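Local coordinates for minor fimbrium subunit Mfa5 (Porphyromonas gingivalis ATCC 33277, PDB 6TO1), which serves as an accessory subunit of the minor fimbriae, surface pili that mediate biofilm formation and adhesion to host cells and other oral bacteria, at residues Val124-Val129 against Asp227-Leu232. Numbering follows the deposited sequence.
Sequences VPVDVV and DKHIIL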
loop_
_atom_site.group_PDB
_atom_site.type_symbol
_atom_site.label_atom_id
_atom_site.label_comp_id
_atom_site.label_asym_id
_atom_site.label_seq_id
_atom_site.Cartn_x
_atom_site.Cartn_y
_atom_site.Cartn_z
ATOM N N VAL A 124 -2.334 4.840 -8.603
ATOM C CA VAL A 124 -1.278 4.951 -9.610
ATOM C C VAL A 124 -1.661 6.073 -10.575
ATOM O O VAL A 124 -2.735 5.995 -11.168
ATOM C CB VAL A 124 -1.087 3.615 -10.337
ATOM C CG1 VAL A 124 -0.065 3.759 -11.467
ATOM C CG2 VAL A 124 -0.663 2.519 -9.360
ATOM N N PRO A 125 -0.847 7.115 -10.762
ATOM C CA PRO A 125 -1.248 8.190 -11.693
ATOM C C PRO A 125 -1.452 7.684 -13.116
ATOM O O PRO A 125 -0.688 6.862 -13.635
ATOM C CB PRO A 125 -0.092 9.197 -11.616
ATOM C CG PRO A 125 0.456 8.984 -10.196
ATOM C CD PRO A 125 0.377 7.477 -10.015
ATOM N N VAL A 126 -2.516 8.167 -13.735
ATOM C CA VAL A 126 -2.905 7.706 -15.062
ATOM C C VAL A 126 -3.412 8.913 -15.829
ATOM O O VAL A 126 -4.212 9.700 -15.309
ATOM C CB VAL A 126 -3.972 6.599 -15.001
ATOM C CG1 VAL A 126 -5.121 6.994 -14.045
ATOM C CG2 VAL A 126 -4.512 6.260 -16.395
ATOM N N ASP A 127 -2.908 9.089 -17.043
ATOM C CA ASP A 127 -3.355 10.143 -17.934
ATOM C C ASP A 127 -4.026 9.496 -19.137
ATOM O O ASP A 127 -3.556 8.469 -19.636
ATOM C CB ASP A 127 -2.192 11.031 -18.400
ATOM C CG ASP A 127 -1.803 12.079 -17.374
ATOM O OD1 ASP A 127 -2.646 12.449 -16.529
ATOM O OD2 ASP A 127 -0.637 12.538 -17.426
ATOM N N VAL A 128 -5.121 10.103 -19.586
ATOM C CA VAL A 128 -5.964 9.584 -20.663
ATOM C C VAL A 128 -6.165 10.689 -21.680
ATOM O O VAL A 128 -6.461 11.829 -21.303
ATOM C CB VAL A 128 -7.338 9.118 -20.135
ATOM C CG1 VAL A 128 -8.217 8.613 -21.264
ATOM C CG2 VAL A 128 -7.155 8.092 -19.030
ATOM N N VAL A 129 -6.017 10.360 -22.959
ATOM C CA VAL A 129 -6.407 11.264 -24.030
ATOM C C VAL A 129 -7.541 10.612 -24.794
ATOM O O VAL A 129 -7.365 9.539 -25.387
ATOM C CB VAL A 129 -5.265 11.603 -25.008
ATOM C CG1 VAL A 129 -5.799 12.657 -26.011
ATOM C CG2 VAL A 129 -4.041 12.095 -24.287
ATOM N N ASP A 227 0.580 5.211 -15.940
ATOM C CA ASP A 227 -0.259 4.629 -16.976
ATOM C C ASP A 227 -0.691 5.725 -17.934
ATOM O O ASP A 227 -1.094 6.808 -17.500
ATOM C CB ASP A 227 -1.517 3.996 -16.415
ATOM C CG ASP A 227 -1.237 2.782 -15.566
ATOM O OD1 ASP A 227 -0.155 2.197 -15.708
ATOM O OD2 ASP A 227 -2.126 2.431 -14.775
ATOM N N LYS A 228 -0.683 5.412 -19.227
ATOM C CA LYS A 228 -1.003 6.385 -20.267
ATOM C C LYS A 228 -1.892 5.701 -21.289
ATOM O O LYS A 228 -1.482 4.700 -21.905
ATOM C CB LYS A 228 0.276 6.932 -20.916
ATOM C CG LYS A 228 1.169 7.721 -19.986
ATOM C CD LYS A 228 2.491 8.108 -20.637
ATOM C CE LYS A 228 3.485 8.647 -19.608
ATOM N NZ LYS A 228 4.854 8.765 -20.182
ATOM N N HIS A 229 -3.112 6.217 -21.448
ATOM C CA HIS A 229 -4.117 5.631 -22.321
ATOM C C HIS A 229 -4.588 6.622 -23.378
ATOM O O HIS A 229 -4.793 7.800 -23.088
ATOM C CB HIS A 229 -5.373 5.187 -21.546
ATOM C CG HIS A 229 -5.116 4.189 -20.467
ATOM N ND1 HIS A 229 -5.325 2.836 -20.641
ATOM C CD2 HIS A 229 -4.679 4.341 -19.197
ATOM C CE1 HIS A 229 -5.054 2.200 -19.514
ATOM N NE2 HIS A 229 -4.644 3.091 -18.627
ATOM N N ILE A 230 -4.773 6.129 -24.597
ATOM C CA ILE A 230 -5.484 6.840 -25.655
ATOM C C ILE A 230 -6.739 6.051 -25.970
ATOM O O ILE A 230 -6.668 4.839 -26.204
ATOM C CB ILE A 230 -4.621 7.022 -26.914
ATOM C CG1 ILE A 230 -3.406 7.870 -26.562
ATOM C CG2 ILE A 230 -5.447 7.591 -28.063
ATOM C CD1 ILE A 230 -2.343 7.926 -27.686
ATOM N N ILE A 231 -7.885 6.731 -25.965
ATOM C CA ILE A 231 -9.164 6.122 -26.318
ATOM C C ILE A 231 -9.653 6.750 -27.621
ATOM O O ILE A 231 -9.988 7.935 -27.649
ATOM C CB ILE A 231 -10.217 6.314 -25.208
ATOM C CG1 ILE A 231 -9.756 5.701 -23.894
ATOM C CG2 ILE A 231 -11.593 5.760 -25.654
ATOM C CD1 ILE A 231 -10.555 6.251 -22.656
ATOM N N LEU A 232 -9.770 5.944 -28.677
ATOM C CA LEU A 232 -10.240 6.417 -29.971
ATOM C C LEU A 232 -11.666 5.954 -30.192
ATOM O O LEU A 232 -11.951 4.758 -30.146
ATOM C CB LEU A 232 -9.341 5.899 -31.103
ATOM C CG LEU A 232 -9.741 6.206 -32.527
ATOM C CD1 LEU A 232 -9.696 7.696 -32.832
ATOM C CD2 LEU A 232 -8.813 5.399 -33.470
HETATM O O HOH W 1 -3.666 3.712 -12.763
#
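Val126-Val129 and Asp227-Leu232 pair as parallel strands in the central sheet of the von Willebrand factor type A domain. Five backbone hydrogen bonds join them. The first runs from Asp227 N to Pro125 O, 3.1 Å long and almost straight at the hydrogen (178°). Asp127 gives its N to Asp227 O and takes His229 N on its own O. Val129 does the same one step on, with its N on His229 O (2.8 Å) and its O receiving Ile231 N (2.9 Å).

Val126, Val128, Asp227 and His229 share one face of the sheet. Val126 CG2 lies at the edge of the His229 ring, near its plane, 3.4 Å from CD2. This methyl stands anti to the backbone N of Val126, while CG1 takes the position between N and the carbonyl carbon (chi1 48°). The same CG2 also touches Asp227 CB at 3.8 Å. Further along, Val128 CG1 meets the end of Ile231, with CD1 3.6 Å away. At the start of the pair a water bridges Val124 O and Asp227 OD2, at 2.9 Å from the former and 2.8 Å from the latter.

Asp127 and Val129 face the other side, with Lys228 and Ile230. The Asp127 carboxylate is held by Arg171 and Ser223, and Val129 packs on Ala216 and Met220 of helix 209-220. His229 ND1 is hydrogen-bonded to His359 NE2. Strand 170-177 flanks 126-133, and strand 357-362 flanks 227-234, so both paired strands are interior to the sheet.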